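Local coordinates for SnoaL-like domain-containing protein (Burkholderia xenovorans LB400, PDB 3EN8) that is of unknown function but binds calcium in the crystal, and has an NTF2-like, SnoaL-type fold whose cone shape suggests a small-molecule pocket, at residues D28-Q40 against M96-F110. Residues are numbered along the deposited sequence; the frame is centred on the assembly and turned at random.
Sequences DIYDDDAICDYPQ and MEFRNGKVVHETQYF. With CA (calcium ion), chain B.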
loop_
_atom_site.group_PDB
_atom_site.type_symbol
_atom_site.label_atom_id
_atom_site.label_comp_id
_atom_site.label_asym_id
_atom_site.label_seq_id
_atom_site.Cartn_x
_atom_site.Cartn_y
_atom_site.Cartn_z
ATOM N N ASP A 28 -4.524 4.718 20.381
ATOM C CA ASP A 28 -3.640 4.277 21.461
ATOM C C ASP A 28 -2.290 3.859 20.923
ATOM O O ASP A 28 -1.257 3.959 21.584
ATOM C CB ASP A 28 -4.241 3.084 22.194
ATOM C CG ASP A 28 -3.344 2.586 23.297
ATOM O OD1 ASP A 28 -3.140 3.371 24.241
ATOM O OD2 ASP A 28 -2.837 1.441 23.213
ATOM N N ILE A 29 -2.329 3.381 19.695
ATOM C CA ILE A 29 -1.158 2.736 19.052
ATOM C C ILE A 29 -0.081 3.732 18.618
ATOM O O ILE A 29 1.042 3.352 18.307
ATOM C CB ILE A 29 -1.571 1.832 17.841
ATOM C CG1 ILE A 29 -0.516 0.742 17.613
ATOM C CG2 ILE A 29 -1.793 2.694 16.542
ATOM C CD1 ILE A 29 -0.930 -0.344 16.542
ATOM N N TYR A 30 -0.416 5.020 18.606
ATOM C CA TYR A 30 0.506 6.042 18.036
ATOM C C TYR A 30 1.423 6.662 19.052
ATOM O O TYR A 30 1.050 6.939 20.180
ATOM C CB TYR A 30 -0.224 7.205 17.317
ATOM C CG TYR A 30 -1.080 6.737 16.189
ATOM C CD1 TYR A 30 -0.542 6.534 14.920
ATOM C CD2 TYR A 30 -2.457 6.484 16.388
ATOM C CE1 TYR A 30 -1.324 6.058 13.873
ATOM C CE2 TYR A 30 -3.253 6.039 15.344
ATOM C CZ TYR A 30 -2.696 5.834 14.088
ATOM O OH TYR A 30 -3.446 5.355 13.041
ATOM N N ASP A 31 2.643 6.912 18.621
ATOM C CA ASP A 31 3.458 7.888 19.341
ATOM C C ASP A 31 2.735 9.225 19.362
ATOM O O ASP A 31 2.007 9.554 18.447
ATOM C CB ASP A 31 4.798 8.082 18.652
ATOM C CG ASP A 31 5.728 8.961 19.440
ATOM O OD1 ASP A 31 6.361 8.444 20.374
ATOM O OD2 ASP A 31 5.851 10.159 19.119
ATOM N N ASP A 32 3.023 10.025 20.378
ATOM C CA ASP A 32 2.403 11.352 20.486
ATOM C C ASP A 32 2.655 12.226 19.267
ATOM O O ASP A 32 1.787 12.994 18.838
ATOM C CB ASP A 32 2.826 12.069 21.770
ATOM C CG ASP A 32 4.273 12.550 21.740
ATOM O OD1 ASP A 32 5.124 11.839 21.150
ATOM O OD2 ASP A 32 4.569 13.649 22.318
ATOM N N ASP A 33 3.846 12.084 18.708
ATOM C CA ASP A 33 4.274 12.897 17.578
ATOM C C ASP A 33 4.151 12.162 16.237
ATOM O O ASP A 33 4.767 12.540 15.245
ATOM C CB ASP A 33 5.705 13.381 17.774
ATOM C CG ASP A 33 5.874 14.137 19.053
ATOM O OD1 ASP A 33 5.187 15.134 19.237
ATOM O OD2 ASP A 33 6.650 13.677 19.882
ATOM N N ALA A 34 3.344 11.115 16.232
ATOM C CA ALA A 34 3.084 10.354 15.025
ATOM C C ALA A 34 2.654 11.300 13.908
ATOM O O ALA A 34 1.913 12.256 14.121
ATOM C CB ALA A 34 1.952 9.290 15.241
ATOM N N ILE A 35 3.116 10.966 12.717
ATOM C CA ILE A 35 2.671 11.616 11.468
ATOM C C ILE A 35 1.874 10.640 10.610
ATOM O O ILE A 35 2.138 9.441 10.584
ATOM C CB ILE A 35 3.841 12.268 10.668
ATOM C CG1 ILE A 35 4.898 11.240 10.262
ATOM C CG2 ILE A 35 4.490 13.357 11.547
ATOM C CD1 ILE A 35 5.998 11.726 9.261
ATOM N N CYS A 36 0.879 11.200 9.932
ATOM C CA CYS A 36 0.040 10.446 9.019
ATOM C C CYS A 36 -0.072 11.192 7.706
ATOM O O CYS A 36 -0.528 12.324 7.665
ATOM C CB CYS A 36 -1.348 10.198 9.598
ATOM S SG CYS A 36 -2.314 9.030 8.594
ATOM N N ASP A 37 0.365 10.515 6.656
ATOM C CA ASP A 37 0.425 11.062 5.281
ATOM C C ASP A 37 -0.623 10.439 4.371
ATOM O O ASP A 37 -0.861 9.227 4.388
ATOM C CB ASP A 37 1.782 10.746 4.658
ATOM C CG ASP A 37 2.935 11.468 5.309
ATOM O OD1 ASP A 37 2.708 12.424 6.087
ATOM O OD2 ASP A 37 4.098 11.063 5.035
ATOM N N TYR A 38 -1.229 11.299 3.563
ATOM C CA TYR A 38 -2.056 10.906 2.451
ATOM C C TYR A 38 -1.367 11.333 1.153
ATOM O O TYR A 38 -1.570 12.469 0.684
ATOM C CB TYR A 38 -3.441 11.592 2.514
ATOM C CG TYR A 38 -4.197 11.450 3.821
ATOM C CD1 TYR A 38 -4.159 10.264 4.563
ATOM C CD2 TYR A 38 -4.989 12.476 4.292
ATOM C CE1 TYR A 38 -4.867 10.125 5.730
ATOM C CE2 TYR A 38 -5.708 12.346 5.467
ATOM C CZ TYR A 38 -5.639 11.168 6.189
ATOM O OH TYR A 38 -6.363 11.033 7.349
ATOM N N PRO A 39 -0.568 10.428 0.548
ATOM C CA PRO A 39 0.195 10.884 -0.627
ATOM C C PRO A 39 -0.699 11.309 -1.775
ATOM O O PRO A 39 -0.298 12.102 -2.606
ATOM C CB PRO A 39 1.071 9.659 -0.956
ATOM C CG PRO A 39 1.345 9.066 0.394
ATOM C CD PRO A 39 -0.007 9.188 1.112
ATOM N N GLN A 40 -1.927 10.820 -1.799
ATOM C CA GLN A 40 -2.823 11.102 -2.936
ATOM C C GLN A 40 -3.165 12.576 -2.999
ATOM O O GLN A 40 -3.485 13.141 -4.067
ATOM C CB GLN A 40 -4.118 10.295 -2.864
ATOM C CG GLN A 40 -3.959 8.825 -3.180
ATOM C CD GLN A 40 -5.143 8.020 -2.667
ATOM O OE1 GLN A 40 -5.143 7.489 -1.538
ATOM N NE2 GLN A 40 -6.162 7.941 -3.481
HETATM N N MSE A 96 2.550 1.244 8.215
HETATM C CA MSE A 96 2.936 1.793 9.522
HETATM C C MSE A 96 4.361 1.468 9.892
HETATM O O MSE A 96 4.812 0.341 9.788
HETATM C CB MSE A 96 2.014 1.327 10.648
HETATM C CG MSE A 96 0.604 1.947 10.595
HETATM SE SE MSE A 96 -0.543 0.960 11.805
HETATM C CE MSE A 96 -2.043 2.162 11.758
ATOM N N GLU A 97 5.031 2.506 10.351
ATOM C CA GLU A 97 6.392 2.373 10.918
ATOM C C GLU A 97 6.347 2.590 12.409
ATOM O O GLU A 97 5.855 3.617 12.918
ATOM C CB GLU A 97 7.298 3.387 10.283
ATOM C CG GLU A 97 7.356 3.301 8.799
ATOM C CD GLU A 97 7.816 4.592 8.191
ATOM O OE1 GLU A 97 8.965 4.993 8.449
ATOM O OE2 GLU A 97 7.016 5.211 7.473
ATOM N N PHE A 98 6.894 1.592 13.091
ATOM C CA PHE A 98 6.949 1.493 14.529
ATOM C C PHE A 98 8.338 1.805 15.085
ATOM O O PHE A 98 9.386 1.559 14.470
ATOM C CB PHE A 98 6.553 0.056 15.014
ATOM C CG PHE A 98 5.064 -0.244 14.954
ATOM C CD1 PHE A 98 4.431 -0.491 13.747
ATOM C CD2 PHE A 98 4.313 -0.278 16.109
ATOM C CE1 PHE A 98 3.096 -0.750 13.702
ATOM C CE2 PHE A 98 2.942 -0.527 16.066
ATOM C CZ PHE A 98 2.347 -0.788 14.857
ATOM N N ARG A 99 8.297 2.380 16.263
ATOM C CA ARG A 99 9.482 2.516 17.121
ATOM C C ARG A 99 9.067 2.380 18.563
ATOM O O ARG A 99 8.143 3.029 19.043
ATOM C CB ARG A 99 10.179 3.855 16.918
ATOM C CG ARG A 99 10.485 4.194 15.462
ATOM N N ASN A 100 9.762 1.488 19.237
ATOM C CA ASN A 100 9.483 1.182 20.623
ATOM C C ASN A 100 8.014 0.900 20.840
ATOM O O ASN A 100 7.407 1.287 21.838
ATOM C CB ASN A 100 9.950 2.325 21.500
ATOM C CG ASN A 100 11.447 2.572 21.373
ATOM O OD1 ASN A 100 11.885 3.708 21.230
ATOM N ND2 ASN A 100 12.232 1.498 21.383
ATOM N N GLY A 101 7.446 0.213 19.871
ATOM C CA GLY A 101 6.135 -0.371 20.015
ATOM C C GLY A 101 5.014 0.575 19.697
ATOM O O GLY A 101 3.836 0.267 19.890
ATOM N N LYS A 102 5.376 1.723 19.156
ATOM C CA LYS A 102 4.374 2.721 18.802
ATOM C C LYS A 102 4.566 3.208 17.362
ATOM O O LYS A 102 5.640 3.231 16.832
ATOM C CB LYS A 102 4.414 3.895 19.802
ATOM C CG LYS A 102 4.036 3.541 21.235
ATOM C CD LYS A 102 2.558 3.137 21.327
ATOM C CE LYS A 102 2.078 3.019 22.772
ATOM N NZ LYS A 102 0.757 2.357 22.915
ATOM N N VAL A 103 3.471 3.569 16.740
ATOM C CA VAL A 103 3.495 4.061 15.346
ATOM C C VAL A 103 4.067 5.459 15.308
ATOM O O VAL A 103 3.570 6.364 15.986
ATOM C CB VAL A 103 2.087 4.012 14.731
ATOM C CG1 VAL A 103 2.093 4.689 13.360
ATOM C CG2 VAL A 103 1.618 2.549 14.609
ATOM N N VAL A 104 5.119 5.667 14.516
ATOM C CA VAL A 104 5.657 7.020 14.405
ATOM C C VAL A 104 5.310 7.666 13.073
ATOM O O VAL A 104 5.367 8.896 12.924
ATOM C CB VAL A 104 7.180 7.060 14.643
ATOM C CG1 VAL A 104 7.517 6.569 16.076
ATOM C CG2 VAL A 104 7.982 6.267 13.545
ATOM N N HIS A 105 5.017 6.816 12.099
ATOM C CA HIS A 105 4.655 7.268 10.740
ATOM C C HIS A 105 3.687 6.275 10.079
ATOM O O HIS A 105 3.948 5.088 9.963
ATOM C CB HIS A 105 5.926 7.465 9.903
ATOM C CG HIS A 105 5.725 8.186 8.588
ATOM N ND1 HIS A 105 6.792 8.578 7.806
ATOM C CD2 HIS A 105 4.610 8.580 7.924
ATOM C CE1 HIS A 105 6.344 9.200 6.723
ATOM N NE2 HIS A 105 5.021 9.199 6.759
ATOM N N GLU A 106 2.537 6.789 9.702
ATOM C CA GLU A 106 1.545 6.020 8.959
ATOM C C GLU A 106 1.390 6.691 7.622
ATOM O O GLU A 106 1.405 7.899 7.555
ATOM C CB GLU A 106 0.200 6.035 9.693
ATOM C CG GLU A 106 -0.908 5.284 8.946
ATOM C CD GLU A 106 -2.198 5.136 9.758
ATOM O OE1 GLU A 106 -2.395 5.840 10.794
ATOM O OE2 GLU A 106 -3.027 4.298 9.321
ATOM N N THR A 107 1.264 5.891 6.573
ATOM C CA THR A 107 0.904 6.391 5.240
ATOM C C THR A 107 -0.301 5.602 4.766
ATOM O O THR A 107 -0.273 4.357 4.712
ATOM C CB THR A 107 2.043 6.147 4.258
ATOM O OG1 THR A 107 3.270 6.568 4.841
ATOM C CG2 THR A 107 1.799 6.897 2.916
ATOM N N GLN A 108 -1.336 6.324 4.392
ATOM C CA GLN A 108 -2.553 5.712 3.916
ATOM C C GLN A 108 -2.887 6.057 2.458
ATOM O O GLN A 108 -2.710 7.178 1.996
ATOM C CB GLN A 108 -3.730 6.097 4.810
ATOM C CG GLN A 108 -3.807 5.401 6.167
ATOM C CD GLN A 108 -4.969 5.947 7.024
ATOM O OE1 GLN A 108 -4.985 7.112 7.391
ATOM N NE2 GLN A 108 -5.918 5.077 7.376
ATOM N N TYR A 109 -3.375 5.032 1.777
ATOM C CA TYR A 109 -3.942 5.134 0.438
ATOM C C TYR A 109 -5.376 4.575 0.412
ATOM O O TYR A 109 -5.669 3.537 0.992
ATOM C CB TYR A 109 -3.121 4.291 -0.510
ATOM C CG TYR A 109 -1.748 4.847 -0.799
ATOM C CD1 TYR A 109 -0.688 4.563 0.006
ATOM C CD2 TYR A 109 -1.544 5.714 -1.880
ATOM C CE1 TYR A 109 0.585 5.073 -0.256
ATOM C CE2 TYR A 109 -0.280 6.201 -2.173
ATOM C CZ TYR A 109 0.762 5.895 -1.364
ATOM O OH TYR A 109 1.977 6.412 -1.652
ATOM N N PHE A 110 -6.199 5.234 -0.356
ATOM C CA PHE A 110 -7.624 4.939 -0.455
ATOM C C PHE A 110 -7.965 4.790 -1.910
ATOM O O PHE A 110 -7.914 5.753 -2.661
ATOM C CB PHE A 110 -8.450 6.072 0.163
ATOM C CG PHE A 110 -8.033 6.439 1.568
ATOM C CD1 PHE A 110 -8.577 5.772 2.654
ATOM C CD2 PHE A 110 -7.100 7.458 1.800
ATOM C CE1 PHE A 110 -8.209 6.113 3.950
ATOM C CE2 PHE A 110 -6.719 7.789 3.118
ATOM C CZ PHE A 110 -7.275 7.116 4.165
HETATM CA CA CA B . 6.354 14.828 21.977
HETATM O O HOH W 1 -5.142 3.782 11.017
HETATM O O HOH W 2 7.661 5.749 19.494
HETATM O O HOH W 3 5.435 16.846 21.221
HETATM O O HOH W 4 -7.010 8.670 8.095
HETATM O O HOH W 5 -3.259 9.013 0.071
#
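Y30 and E106 meet through a short hydrogen bond, the phenol OH of Y30 lying 2.5 Å from OE1 of E106, on the syn side of the carboxylate but 27° out of its plane. Followed outward, the Y30 side chain starts with CB set only loosely against V103 O. Its ring then runs alongside V103, CD1 lying 3.6 Å from CG1 of that valine, while I29 CG2 covers one face over the centre. CE1 comes 3.3 Å from E106 OE1. At the tip, OH has CE of selenomethionine M96 at 3.7 Å and accepts from R55 and from a water bridging to E106 OE2. Tyrosine suits the place because its apolar ring fills the interior and its hydroxyl still serves a buried acid. E106 reaches it with an extended chain, CG anti to the backbone N (chi1 178°); OE1 also forms a salt bridge with R55, and OE2 a hydrogen bond with S94.

V103 and E106 lie on strand 102-111 of the curved mixed sheet of the NTF2-like fold. Y30, on strand 30-31, bridges V103 in parallel before the chain turns, where D32 OD2 and D33 OD2 bind the calcium ion, into parallel strand 34-38. There I35 CD1 sits 3.4 Å from the H105 ring centroid, a CH-pi contact. Histidine is apt, offering a face to isoleucine and, from its edge, NE2 to D37 OD2 at 2.7 Å, from above the carboxylate plane. R44 pairs with D37 OD1. Just beyond strand 34-38, Q40 imitates a strand neighbour: OE1 takes the F110 N-H at 2.8 Å and NE2 gives to F110 O at 2.9 Å and to the backbone O of D112 of the second subunit.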